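Local coordinates for protein aminopentol aminotransferase (Sphingopyxis macrogoltabida, PDB 6HBS) that catalyses the pyridoxal-phosphate-dependent deamination of aminopentol, a breakdown product of fumonisin B1, to its 2-keto form, with pyruvate as the preferred amino-group acceptor, at residues R29-E34 with H373-M378; V106-W111 with D252-G257; V192-F197 with C242-L247; Y359-A364 with R398-V403. One frame throughout, in Å; residues are numbered along the deposited sequence.

Contact 1 (R29-E34 with H373-M378); sequences RLLPPE and HPYHNM
L30 and L31 make a buried, mainly apolar loop-to-loop contact with H373, P374 and Y375, where the stretch ahead of strand 39-43 meets the one that follows strand 370-371. One methyl touches all three partners: L31 CD2 lies 3.6 Å from P374 CD, reaches the ring of Y375 and also sits over the H373 ring as a CH-pi contact, 24° off the normal and offset toward the rim. The opposite face of this imidazole is covered by H376 CB. In its plane, H373 ND1 accepts the backbone N-H of Y375 (Y375 N to H373 ND1 3.1 Å), which fixes the ring's rotation, while H373 CE1 stands over the centre of the phenol ring of Y375. With CG placed between its backbone N and carbonyl carbon (chi1 71°), Y375 reaches back to L30, whose CB lies 3.8 Å from Y375 CE2. L30 O approaches the edge of the same ring and is hydrogen-bonded to Y359 OH. A single water completes the join, accepting from L30 N at 2.8 Å and hydrogen-bonded to Y375 OH at 3.0 Å. Y375 is also stacked on F202. Pairing an N-terminal with a C-terminal stretch in this way is typical of the small domain of fold type I aminotransferases.

Contact 2 (V106-W111 with D252-G257); sequences VRHADW and DLSCWG. With MG (magnesium ion), chain D.
The imidazole of H108 carries A109 CB over the centre of one face and meets S254 OG at its edge, in the ring plane, while the indole of W256 has the ring of F102 packed edge-to-face against it. S254 and W256 belong to strand 253-256 of the seven-stranded mixed sheet of the fold type I large domain, and H108 to the turn leading into 111-115, one of its two edge strands. S254 OG is gripped twice: by H108 NE2 at 2.6 Å in a nearly straight bond (174°) whose proton may sit on either partner, and by W256 NE1, which donates over 2.9 Å from a slightly tilted indole. The histidine arrives there because its CG is tucked between the backbone N and the carbonyl carbon (chi1 86°). Apolar contacts lie around this polar centre. V106 CG2 packs 4.0 Å from W256 CZ2, and W111 brings CZ2 to L253 CD2 while its NE1 bonds S272 O. The type I turn from V106 to A109, closed by A109 N to V106 O at 3.0 Å, also presents two carbonyls to a magnesium ion, which is bound by V106 O and A109 O, each at 2.4 Å, together with two waters and V103 O.

Contact 3 (V192-F197 with C242-L247); sequences VFATPF and CSWTHL
W244 and P196 share the one direct hydrogen bond of this contact: W244 NE1 donates to P196 O over 2.9 Å. The oxygen lies close to the indole plane, but the bond is somewhat bent (152° at the hydrogen), and the approach to the carbonyl is well to the side, with a C=O...N angle of 108°. Further polar bonds shape each partner separately. T195 OG1 donates to F197 O at 2.7 Å from above the carbonyl plane, bracing the bend around P196. In the other segment T245 N bonds C242 O, closing the type I turn that presents S243 and W244, and S243 OG is taken up by D231 OD1 in a hydrogen bond.

The setting is the C-terminal end of strand 189-194, a parallel strand within the seven-stranded sheet. With helix 210-223 and strand 226-230 it makes a beta-alpha-beta unit, and W244 also touches V229 of that second strand and A213 of that helix. T195, whose side chain sets off away from the segment 242-247, comes with it to about 4 Å, at nearest atoms, from the bound pyridoxal phosphate.

Apolar packing fills the remainder. At the six-membered end of the indole W244 CH2 lies 3.9 Å from A194 CB, and at the five-membered end W244 CD1 lies 3.7 Å from P196 CB. L247 CD1 covers part of one indole face from within its own segment. S243 meets the proline more closely, S243 CB to P196 CB being 3.4 Å, a tight carbon-carbon approach.

Contact 4 (Y359-A364 with R398-V403); sequences YAWAAA and RAFSAV
This is a helix-helix packing with an alanine-lined interface, in which A364 of helix 356-367 meets A399 and A402 of helix 386-405. The axes of the segments 359-364 and 398-403 come within 8.4 Å, their N-to-C directions 134° apart, and the small side chains permit this closeness: A364 CB lies 3.8 Å from A399 CB and somewhat farther from A402 CB. Larger side chains flank the alanines. W361, its CG anti to the backbone N (chi1 -178°), brings the five-membered ring of its indole to the second helix, with W361 CD1 3.6 Å from A399 CB and the backbone N of F400 at the indole's edge. W361 NE1 hangs over the centre of the F400 ring, 3.5 Å above its plane and nearly equidistant from all six carbons. The two rings are oblique, with planes at 44°, so they are neither stacked nor T-shaped. The indole nitrogen is buried here and finds no hydrogen-bond partner in the model, the aromatic face of F400 being what it meets instead. On the next turn V403 presses CG2 against the first helix, 3.5 Å from W361 N, with the CB atoms of A360 and W361 also close by. Beyond the pair, W361 reaches L325 of helix 310-332 and meets F349 of strand 346-349 edge-to-face, while F400 touches Q328 and H332, so that helix 310-332 borders both aromatic side chains of the interface.

Overall arrangement
From the N terminus, residues 29-34 wait longest for their partner: contact 1 closes only at 373-378 and encloses contacts 2 and 3. Within that span, 106-111 opens contact 2 and 192-197 opens contact 3; contact 3 closes first, at 242-247, and contact 2 at 252-257, one inside the other. These two meet where W256 packs on C242, and both serve the seven-stranded sheet. Contact 4 opens at 359-364, before contact 1 has closed, and closes at 398-403, so the two cross. Y359 joins them, tying helix 356-367 to both loops of contact 1. Contacts 1 and 2 lie on opposite sides of the chain's centre, about 32 Å apart between their centres.

Contact 1 (R29-E34 with H373-M378)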
loop_
_atom_site.group_PDB
_atom_site.type_symbol
_atom_site.label_atom_id
_atom_site.label_comp_id
_atom_site.label_asym_id
_atom_site.label_seq_id
_atom_site.Cartn_x
_atom_site.Cartn_y
_atom_site.Cartn_z
ATOM N N ARG A 29 -0.237 3.528 22.368
ATOM C CA ARG A 29 0.838 3.193 23.295
ATOM C C ARG A 29 1.387 4.440 24.026
ATOM O O ARG A 29 1.766 4.339 25.187
ATOM C CB ARG A 29 1.967 2.506 22.519
ATOM C CG ARG A 29 3.178 2.149 23.364
ATOM C CD ARG A 29 4.001 1.031 22.754
ATOM N NE ARG A 29 4.529 0.187 23.820
ATOM C CZ ARG A 29 5.658 0.412 24.492
ATOM N NH1 ARG A 29 5.896 -0.261 25.606
ATOM N NH2 ARG A 29 6.543 1.292 24.049
ATOM N N LEU A 30 1.489 5.580 23.331
ATOM C CA LEU A 30 2.098 6.806 23.874
ATOM C C LEU A 30 1.041 7.831 24.312
ATOM O O LEU A 30 1.423 8.963 24.588
ATOM C CB LEU A 30 3.003 7.434 22.808
ATOM C CG LEU A 30 4.203 6.592 22.371
ATOM C CD1 LEU A 30 4.999 7.318 21.287
ATOM C CD2 LEU A 30 5.088 6.259 23.562
ATOM N N LEU A 31 -0.246 7.437 24.374
ATOM C CA LEU A 31 -1.345 8.339 24.788
ATOM C C LEU A 31 -1.789 8.010 26.200
ATOM O O LEU A 31 -1.518 6.927 26.696
ATOM C CB LEU A 31 -2.522 8.208 23.821
ATOM C CG LEU A 31 -2.310 8.856 22.458
ATOM C CD1 LEU A 31 -3.414 8.460 21.491
ATOM C CD2 LEU A 31 -2.217 10.371 22.582
ATOM N N PRO A 32 -2.503 8.921 26.898
ATOM C CA PRO A 32 -3.123 8.559 28.175
ATOM C C PRO A 32 -3.982 7.302 28.033
ATOM O O PRO A 32 -4.523 7.007 26.961
ATOM C CB PRO A 32 -3.921 9.810 28.583
ATOM C CG PRO A 32 -3.167 10.946 27.885
ATOM C CD PRO A 32 -2.664 10.343 26.572
ATOM N N PRO A 33 -4.133 6.508 29.116
ATOM C CA PRO A 33 -4.812 5.213 29.030
ATOM C C PRO A 33 -6.307 5.317 28.710
ATOM O O PRO A 33 -6.900 4.348 28.263
ATOM C CB PRO A 33 -4.556 4.598 30.423
ATOM C CG PRO A 33 -4.377 5.797 31.328
ATOM C CD PRO A 33 -3.621 6.785 30.467
ATOM N N GLU A 34 -6.883 6.510 28.896
ATOM C CA GLU A 34 -8.290 6.773 28.614
ATOM C C GLU A 34 -8.590 6.719 27.112
ATOM O O GLU A 34 -9.744 6.587 26.727
ATOM C CB GLU A 34 -8.685 8.152 29.148
ATOM C CG GLU A 34 -8.635 8.240 30.668
ATOM C CD GLU A 34 -7.378 8.828 31.275
ATOM O OE1 GLU A 34 -6.305 8.759 30.643
ATOM O OE2 GLU A 34 -7.483 9.349 32.393
ATOM N N HIS A 373 -5.484 15.636 20.243
ATOM C CA HIS A 373 -4.247 14.893 20.321
ATOM C C HIS A 373 -3.170 15.741 20.966
ATOM O O HIS A 373 -2.946 16.862 20.531
ATOM C CB HIS A 373 -3.823 14.405 18.935
ATOM C CG HIS A 373 -2.875 13.246 18.966
ATOM N ND1 HIS A 373 -1.623 13.305 19.551
ATOM C CD2 HIS A 373 -2.969 12.017 18.413
ATOM C CE1 HIS A 373 -1.028 12.137 19.427
ATOM N NE2 HIS A 373 -1.835 11.321 18.734
ATOM N N PRO A 374 -2.485 15.237 22.019
ATOM C CA PRO A 374 -1.467 16.022 22.710
ATOM C C PRO A 374 -0.072 16.078 22.074
ATOM O O PRO A 374 0.728 16.895 22.556
ATOM C CB PRO A 374 -1.370 15.296 24.061
ATOM C CG PRO A 374 -1.627 13.877 23.723
ATOM C CD PRO A 374 -2.723 13.947 22.686
ATOM N N TYR A 375 0.222 15.270 21.019
ATOM C CA TYR A 375 1.587 15.351 20.408
ATOM C C TYR A 375 1.593 15.385 18.864
ATOM O O TYR A 375 2.620 15.725 18.275
ATOM C CB TYR A 375 2.519 14.294 21.028
ATOM C CG TYR A 375 2.257 12.857 20.678
ATOM C CD1 TYR A 375 2.518 12.368 19.399
ATOM C CD2 TYR A 375 1.781 11.969 21.626
ATOM C CE1 TYR A 375 2.300 11.035 19.064
ATOM C CE2 TYR A 375 1.542 10.636 21.304
ATOM C CZ TYR A 375 1.819 10.164 20.026
ATOM O OH TYR A 375 1.571 8.865 19.704
ATOM N N HIS A 376 0.472 15.084 18.210
ATOM C CA HIS A 376 0.375 14.997 16.756
ATOM C C HIS A 376 -0.582 16.072 16.279
ATOM O O HIS A 376 -1.619 16.320 16.920
ATOM C CB HIS A 376 -0.113 13.606 16.322
ATOM C CG HIS A 376 -0.043 13.309 14.854
ATOM N ND1 HIS A 376 -0.863 13.934 13.922
ATOM C CD2 HIS A 376 0.706 12.404 14.164
ATOM C CE1 HIS A 376 -0.600 13.459 12.713
ATOM N NE2 HIS A 376 0.370 12.499 12.837
ATOM N N ASN A 377 -0.291 16.670 15.125
ATOM C CA ASN A 377 -1.179 17.685 14.619
ATOM C C ASN A 377 -2.552 17.078 14.337
ATOM O O ASN A 377 -2.680 15.878 14.047
ATOM C CB ASN A 377 -0.684 18.409 13.365
ATOM C CG ASN A 377 -0.726 17.548 12.123
ATOM O OD1 ASN A 377 0.213 16.807 11.863
ATOM N ND2 ASN A 377 -1.819 17.622 11.362
ATOM N N MET A 378 -3.568 17.949 14.452
ATOM C CA MET A 378 -4.949 17.616 14.184
ATOM C C MET A 378 -5.341 18.105 12.799
ATOM O O MET A 378 -4.524 18.647 12.056
ATOM C CB MET A 378 -5.818 18.201 15.302
ATOM C CG MET A 378 -5.645 17.382 16.543
ATOM S SD MET A 378 -6.174 18.205 18.051
ATOM C CE MET A 378 -4.738 19.222 18.374
HETATM O O HOH W 1 0.482 6.355 20.877
#

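Contact 2 (V106-W111 with D252-G257)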
loop_
_atom_site.group_PDB
_atom_site.type_symbol
_atom_site.label_atom_id
_atom_site.label_comp_id
_atom_site.label_asym_id
_atom_site.label_seq_id
_atom_site.Cartn_x
_atom_site.Cartn_y
_atom_site.Cartn_z
ATOM N N VAL A 106 -3.304 20.250 -10.831
ATOM C CA VAL A 106 -1.968 20.502 -10.270
ATOM C C VAL A 106 -1.123 21.194 -11.349
ATOM O O VAL A 106 -0.706 20.577 -12.339
ATOM C CB VAL A 106 -1.339 19.195 -9.736
ATOM C CG1 VAL A 106 0.066 19.374 -9.153
ATOM C CG2 VAL A 106 -2.245 18.546 -8.718
ATOM N N ARG A 107 -0.910 22.513 -11.186
ATOM C CA ARG A 107 -0.258 23.353 -12.211
ATOM C C ARG A 107 1.120 22.820 -12.629
ATOM O O ARG A 107 1.456 22.878 -13.784
ATOM C CB ARG A 107 -0.092 24.806 -11.745
ATOM C CG ARG A 107 -1.342 25.660 -11.910
ATOM C CD ARG A 107 -1.089 27.137 -11.614
ATOM N NE ARG A 107 0.186 27.590 -12.178
ATOM C CZ ARG A 107 0.359 28.066 -13.414
ATOM N NH1 ARG A 107 -0.683 28.302 -14.195
ATOM N NH2 ARG A 107 1.582 28.304 -13.864
ATOM N N HIS A 108 1.935 22.313 -11.699
ATOM C CA HIS A 108 3.280 21.866 -12.043
ATOM C C HIS A 108 3.275 20.572 -12.862
ATOM O O HIS A 108 4.277 20.220 -13.429
ATOM C CB HIS A 108 4.134 21.705 -10.772
ATOM C CG HIS A 108 4.005 20.391 -10.085
ATOM N ND1 HIS A 108 4.771 19.307 -10.453
ATOM C CD2 HIS A 108 3.308 20.013 -8.992
ATOM C CE1 HIS A 108 4.484 18.289 -9.661
ATOM N NE2 HIS A 108 3.590 18.688 -8.762
ATOM N N ALA A 109 2.187 19.807 -12.797
ATOM C CA ALA A 109 2.211 18.401 -13.221
ATOM C C ALA A 109 1.647 18.242 -14.637
ATOM O O ALA A 109 0.664 18.897 -14.977
ATOM C CB ALA A 109 1.414 17.573 -12.248
ATOM N N ASP A 110 2.245 17.295 -15.368
ATOM C CA ASP A 110 1.818 16.829 -16.689
ATOM C C ASP A 110 1.400 15.347 -16.662
ATOM O O ASP A 110 0.720 14.901 -17.590
ATOM C CB ASP A 110 2.924 17.069 -17.704
ATOM C CG ASP A 110 3.392 18.515 -17.687
ATOM O OD1 ASP A 110 2.553 19.377 -17.871
ATOM O OD2 ASP A 110 4.573 18.746 -17.406
ATOM N N TRP A 111 1.784 14.602 -15.609
ATOM C CA TRP A 111 1.440 13.192 -15.519
ATOM C C TRP A 111 1.191 12.775 -14.071
ATOM O O TRP A 111 1.618 13.443 -13.142
ATOM C CB TRP A 111 2.509 12.325 -16.198
ATOM C CG TRP A 111 3.907 12.507 -15.689
ATOM C CD1 TRP A 111 4.895 13.242 -16.277
ATOM C CD2 TRP A 111 4.470 11.969 -14.481
ATOM N NE1 TRP A 111 6.045 13.169 -15.546
ATOM C CE2 TRP A 111 5.820 12.401 -14.432
ATOM C CE3 TRP A 111 3.998 11.134 -13.461
ATOM C CZ2 TRP A 111 6.670 12.066 -13.384
ATOM C CZ3 TRP A 111 4.845 10.807 -12.418
ATOM C CH2 TRP A 111 6.168 11.257 -12.389
ATOM N N ASP A 252 8.998 19.939 -9.058
ATOM C CA ASP A 252 9.067 19.022 -10.179
ATOM C C ASP A 252 8.161 17.806 -9.938
ATOM O O ASP A 252 7.532 17.344 -10.873
ATOM C CB ASP A 252 10.496 18.571 -10.406
ATOM C CG ASP A 252 11.399 19.776 -10.638
ATOM O OD1 ASP A 252 11.017 20.592 -11.463
ATOM O OD2 ASP A 252 12.389 19.928 -9.923
ATOM N N LEU A 253 8.163 17.276 -8.713
ATOM C CA LEU A 253 7.300 16.152 -8.310
ATOM C C LEU A 253 6.537 16.584 -7.065
ATOM O O LEU A 253 7.058 17.293 -6.230
ATOM C CB LEU A 253 8.126 14.907 -7.958
ATOM C CG LEU A 253 9.095 14.351 -9.002
ATOM C CD1 LEU A 253 9.849 13.166 -8.449
ATOM C CD2 LEU A 253 8.389 13.951 -10.291
ATOM N N SER A 254 5.322 16.089 -6.918
ATOM C CA SER A 254 4.604 16.207 -5.662
ATOM C C SER A 254 3.966 14.851 -5.353
ATOM O O SER A 254 3.490 14.155 -6.262
ATOM C CB SER A 254 3.580 17.324 -5.711
ATOM O OG SER A 254 2.713 17.184 -6.828
ATOM N N CYS A 255 3.956 14.515 -4.069
ATOM C CA CYS A 255 3.435 13.295 -3.536
ATOM C C CYS A 255 2.132 13.602 -2.795
ATOM O O CYS A 255 2.047 14.580 -2.001
ATOM C CB CYS A 255 4.416 12.664 -2.558
ATOM S SG CYS A 255 6.046 12.301 -3.266
ATOM N N TRP A 256 1.128 12.760 -3.038
ATOM C CA TRP A 256 -0.227 12.958 -2.540
ATOM C C TRP A 256 -0.747 11.641 -1.972
ATOM O O TRP A 256 -0.329 10.552 -2.392
ATOM C CB TRP A 256 -1.149 13.431 -3.650
ATOM C CG TRP A 256 -0.742 14.719 -4.276
ATOM C CD1 TRP A 256 0.214 14.902 -5.227
ATOM C CD2 TRP A 256 -1.342 15.993 -4.057
ATOM N NE1 TRP A 256 0.285 16.222 -5.577
ATOM C CE2 TRP A 256 -0.662 16.914 -4.887
ATOM C CE3 TRP A 256 -2.368 16.462 -3.226
ATOM C CZ2 TRP A 256 -0.997 18.261 -4.924
ATOM C CZ3 TRP A 256 -2.686 17.800 -3.259
ATOM C CH2 TRP A 256 -1.994 18.686 -4.078
ATOM N N GLY A 257 -1.643 11.760 -0.989
ATOM C CA GLY A 257 -2.280 10.589 -0.401
ATOM C C GLY A 257 -3.269 11.031 0.650
ATOM O O GLY A 257 -3.796 12.172 0.574
HETATM MG MG MG D . -1.242 20.265 -14.632
HETATM O O HOH W 2 -2.792 22.073 -14.293
HETATM O O HOH W 3 -1.818 20.116 -16.997
#

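Contact 3 (V192-F197 with C242-L247)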
loop_
_atom_site.group_PDB
_atom_site.type_symbol
_atom_site.label_atom_id
_atom_site.label_comp_id
_atom_site.label_asym_id
_atom_site.label_seq_id
_atom_site.Cartn_x
_atom_site.Cartn_y
_atom_site.Cartn_z
ATOM N N VAL A 192 15.676 17.161 -3.576
ATOM C CA VAL A 192 15.302 17.766 -2.297
ATOM C C VAL A 192 13.835 17.405 -2.008
ATOM O O VAL A 192 12.935 17.730 -2.807
ATOM C CB VAL A 192 15.400 19.310 -2.365
ATOM C CG1 VAL A 192 14.783 19.962 -1.131
ATOM C CG2 VAL A 192 16.824 19.794 -2.569
ATOM N N PHE A 193 13.598 16.770 -0.873
ATOM C CA PHE A 193 12.259 16.542 -0.355
ATOM C C PHE A 193 11.966 17.630 0.677
ATOM O O PHE A 193 12.808 17.878 1.581
ATOM C CB PHE A 193 12.138 15.184 0.340
ATOM C CG PHE A 193 11.974 13.999 -0.576
ATOM C CD1 PHE A 193 12.978 13.622 -1.446
ATOM C CD2 PHE A 193 10.799 13.250 -0.554
ATOM C CE1 PHE A 193 12.823 12.518 -2.276
ATOM C CE2 PHE A 193 10.647 12.153 -1.383
ATOM C CZ PHE A 193 11.651 11.787 -2.246
ATOM N N ALA A 194 10.781 18.240 0.548
ATOM C CA ALA A 194 10.240 19.186 1.525
ATOM C C ALA A 194 8.744 18.906 1.742
ATOM O O ALA A 194 8.011 18.810 0.788
ATOM C CB ALA A 194 10.459 20.579 1.009
ATOM N N THR A 195 8.311 18.827 3.004
ATOM C CA THR A 195 6.912 18.997 3.372
ATOM C C THR A 195 6.581 20.483 3.243
ATOM O O THR A 195 7.459 21.340 3.330
ATOM C CB THR A 195 6.610 18.458 4.773
ATOM O OG1 THR A 195 7.319 19.166 5.794
ATOM C CG2 THR A 195 6.908 16.985 4.869
ATOM N N PRO A 196 5.327 20.844 2.953
ATOM C CA PRO A 196 5.006 22.229 2.632
ATOM C C PRO A 196 4.949 23.148 3.858
ATOM O O PRO A 196 5.025 24.350 3.687
ATOM C CB PRO A 196 3.648 22.166 1.928
ATOM C CG PRO A 196 3.038 20.862 2.394
ATOM C CD PRO A 196 4.171 19.938 2.775
ATOM N N PHE A 197 4.844 22.574 5.054
ATOM C CA PHE A 197 5.182 23.275 6.302
ATOM C C PHE A 197 5.776 22.243 7.265
ATOM O O PHE A 197 5.809 21.028 6.947
ATOM C CB PHE A 197 3.977 24.056 6.845
ATOM C CG PHE A 197 2.737 23.279 7.199
ATOM C CD1 PHE A 197 1.766 23.003 6.244
ATOM C CD2 PHE A 197 2.511 22.892 8.515
ATOM C CE1 PHE A 197 0.606 22.320 6.599
ATOM C CE2 PHE A 197 1.353 22.204 8.868
ATOM C CZ PHE A 197 0.411 21.904 7.907
ATOM N N CYS A 242 -0.995 22.065 -5.204
ATOM C CA CYS A 242 0.136 21.828 -4.362
ATOM C C CYS A 242 0.183 22.939 -3.301
ATOM O O CYS A 242 -0.069 24.102 -3.618
ATOM C CB CYS A 242 1.408 21.819 -5.188
ATOM S SG CYS A 242 2.920 21.528 -4.225
ATOM N N SER A 243 0.501 22.565 -2.063
ATOM C CA SER A 243 0.430 23.456 -0.934
ATOM C C SER A 243 1.449 24.609 -1.028
ATOM O O SER A 243 1.374 25.483 -0.196
ATOM C CB SER A 243 0.636 22.689 0.329
ATOM O OG SER A 243 -0.363 21.683 0.488
ATOM N N TRP A 244 2.432 24.561 -1.946
ATOM C CA TRP A 244 3.350 25.698 -2.173
ATOM C C TRP A 244 2.852 26.671 -3.246
ATOM O O TRP A 244 3.593 27.585 -3.619
ATOM C CB TRP A 244 4.780 25.217 -2.467
ATOM C CG TRP A 244 5.550 24.997 -1.199
ATOM C CD1 TRP A 244 5.073 25.060 0.084
ATOM C CD2 TRP A 244 6.955 24.729 -1.087
ATOM N NE1 TRP A 244 6.085 24.838 0.983
ATOM C CE2 TRP A 244 7.247 24.620 0.294
ATOM C CE3 TRP A 244 7.981 24.565 -2.017
ATOM C CZ2 TRP A 244 8.529 24.349 0.764
ATOM C CZ3 TRP A 244 9.246 24.289 -1.545
ATOM C CH2 TRP A 244 9.507 24.169 -0.179
ATOM N N THR A 245 1.616 26.504 -3.729
ATOM C CA THR A 245 1.079 27.384 -4.763
ATOM C C THR A 245 1.109 28.851 -4.320
ATOM O O THR A 245 1.528 29.688 -5.096
ATOM C CB THR A 245 -0.380 27.071 -5.115
ATOM O OG1 THR A 245 -0.483 25.681 -5.442
ATOM C CG2 THR A 245 -0.842 27.895 -6.295
ATOM N N HIS A 246 0.673 29.138 -3.088
ATOM C CA HIS A 246 0.597 30.514 -2.542
ATOM C C HIS A 246 1.987 31.146 -2.298
ATOM O O HIS A 246 2.062 32.339 -2.081
ATOM C CB HIS A 246 -0.287 30.551 -1.282
ATOM C CG HIS A 246 -1.763 30.414 -1.546
ATOM N ND1 HIS A 246 -2.556 29.443 -0.925
ATOM C CD2 HIS A 246 -2.604 31.130 -2.331
ATOM C CE1 HIS A 246 -3.806 29.570 -1.326
ATOM N NE2 HIS A 246 -3.862 30.598 -2.188
ATOM N N LEU A 247 3.077 30.372 -2.356
ATOM C CA LEU A 247 4.466 30.896 -2.331
ATOM C C LEU A 247 4.995 31.167 -3.746
ATOM O O LEU A 247 6.122 31.619 -3.881
ATOM C CB LEU A 247 5.397 29.902 -1.618
ATOM C CG LEU A 247 5.088 29.626 -0.146
ATOM C CD1 LEU A 247 6.192 28.803 0.491
ATOM C CD2 LEU A 247 4.893 30.920 0.636
#

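Contact 4 (Y359-A364 with R398-V403)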
loop_
_atom_site.group_PDB
_atom_site.type_symbol
_atom_site.label_atom_id
_atom_site.label_comp_id
_atom_site.label_asym_id
_atom_site.label_seq_id
_atom_site.Cartn_x
_atom_site.Cartn_y
_atom_site.Cartn_z
ATOM N N TYR A 359 -1.237 16.190 28.007
ATOM C CA TYR A 359 -1.757 14.841 28.111
ATOM C C TYR A 359 -3.034 14.876 28.941
ATOM O O TYR A 359 -4.104 14.322 28.549
ATOM C CB TYR A 359 -0.686 13.891 28.662
ATOM C CG TYR A 359 0.161 13.242 27.599
ATOM C CD1 TYR A 359 0.704 13.975 26.551
ATOM C CD2 TYR A 359 0.369 11.872 27.593
ATOM C CE1 TYR A 359 1.489 13.368 25.573
ATOM C CE2 TYR A 359 1.117 11.248 26.600
ATOM C CZ TYR A 359 1.696 11.997 25.598
ATOM O OH TYR A 359 2.409 11.382 24.611
ATOM N N ALA A 360 -2.952 15.574 30.076
ATOM C CA ALA A 360 -4.076 15.588 31.020
ATOM C C ALA A 360 -5.283 16.305 30.384
ATOM O O ALA A 360 -6.430 15.851 30.502
ATOM C CB ALA A 360 -3.640 16.231 32.323
ATOM N N TRP A 361 -5.019 17.392 29.662
ATOM C CA TRP A 361 -6.047 18.198 29.018
ATOM C C TRP A 361 -6.724 17.391 27.902
ATOM O O TRP A 361 -7.918 17.390 27.806
ATOM C CB TRP A 361 -5.426 19.481 28.458
ATOM C CG TRP A 361 -6.405 20.400 27.807
ATOM C CD1 TRP A 361 -7.313 21.215 28.435
ATOM C CD2 TRP A 361 -6.570 20.614 26.395
ATOM N NE1 TRP A 361 -8.040 21.907 27.503
ATOM C CE2 TRP A 361 -7.614 21.551 26.241
ATOM C CE3 TRP A 361 -5.968 20.078 25.249
ATOM C CZ2 TRP A 361 -8.029 21.996 24.985
ATOM C CZ3 TRP A 361 -6.358 20.528 24.012
ATOM C CH2 TRP A 361 -7.406 21.449 23.885
ATOM N N ALA A 362 -5.915 16.712 27.075
ATOM C CA ALA A 362 -6.445 15.913 25.978
ATOM C C ALA A 362 -7.336 14.809 26.553
ATOM O O ALA A 362 -8.407 14.555 26.037
ATOM C CB ALA A 362 -5.306 15.358 25.115
ATOM N N ALA A 363 -6.901 14.178 27.652
ATOM C CA ALA A 363 -7.669 13.068 28.210
ATOM C C ALA A 363 -8.999 13.589 28.761
ATOM O O ALA A 363 -10.014 12.917 28.648
ATOM C CB ALA A 363 -6.900 12.341 29.287
ATOM N N ALA A 364 -8.962 14.775 29.388
ATOM C CA ALA A 364 -10.158 15.390 29.986
ATOM C C ALA A 364 -11.147 15.748 28.872
ATOM O O ALA A 364 -12.338 15.653 29.049
ATOM C CB ALA A 364 -9.770 16.599 30.809
ATOM N N ARG A 398 -14.366 22.633 30.181
ATOM C CA ARG A 398 -14.342 21.704 31.303
ATOM C C ARG A 398 -12.957 21.064 31.458
ATOM O O ARG A 398 -12.556 20.680 32.562
ATOM C CB ARG A 398 -15.456 20.663 31.143
ATOM C CG ARG A 398 -16.833 21.292 31.314
ATOM C CD ARG A 398 -17.976 20.323 31.515
ATOM N NE ARG A 398 -18.139 19.440 30.377
ATOM C CZ ARG A 398 -18.760 19.758 29.245
ATOM N NH1 ARG A 398 -19.388 20.920 29.148
ATOM N NH2 ARG A 398 -18.728 18.918 28.217
ATOM N N ALA A 399 -12.233 20.905 30.345
ATOM C CA ALA A 399 -10.960 20.236 30.369
ATOM C C ALA A 399 -9.913 21.137 31.027
ATOM O O ALA A 399 -9.092 20.663 31.808
ATOM C CB ALA A 399 -10.565 19.809 28.964
ATOM N N PHE A 400 -9.921 22.425 30.675
ATOM C CA PHE A 400 -9.070 23.425 31.335
ATOM C C PHE A 400 -9.321 23.412 32.849
ATOM O O PHE A 400 -8.353 23.364 33.621
ATOM C CB PHE A 400 -9.296 24.823 30.751
ATOM C CG PHE A 400 -8.612 25.092 29.432
ATOM C CD1 PHE A 400 -7.232 25.168 29.343
ATOM C CD2 PHE A 400 -9.345 25.319 28.287
ATOM C CE1 PHE A 400 -6.613 25.395 28.120
ATOM C CE2 PHE A 400 -8.727 25.565 27.074
ATOM C CZ PHE A 400 -7.363 25.588 26.989
ATOM N N SER A 401 -10.603 23.367 33.263
ATOM C CA SER A 401 -10.964 23.355 34.709
ATOM C C SER A 401 -10.386 22.108 35.367
ATOM O O SER A 401 -9.820 22.208 36.451
ATOM C CB SER A 401 -12.458 23.409 34.962
ATOM O OG SER A 401 -13.020 24.565 34.379
ATOM N N ALA A 402 -10.544 20.950 34.706
ATOM C CA ALA A 402 -10.111 19.682 35.286
ATOM C C ALA A 402 -8.582 19.665 35.458
ATOM O O ALA A 402 -8.048 19.108 36.433
ATOM C CB ALA A 402 -10.615 18.522 34.446
ATOM N N VAL A 403 -7.870 20.293 34.521
ATOM C CA VAL A 403 -6.409 20.356 34.580
ATOM C C VAL A 403 -5.976 21.241 35.759
ATOM O O VAL A 403 -5.036 20.895 36.480
ATOM C CB VAL A 403 -5.838 20.833 33.229
ATOM C CG1 VAL A 403 -4.463 21.459 33.349
ATOM C CG2 VAL A 403 -5.825 19.686 32.229
#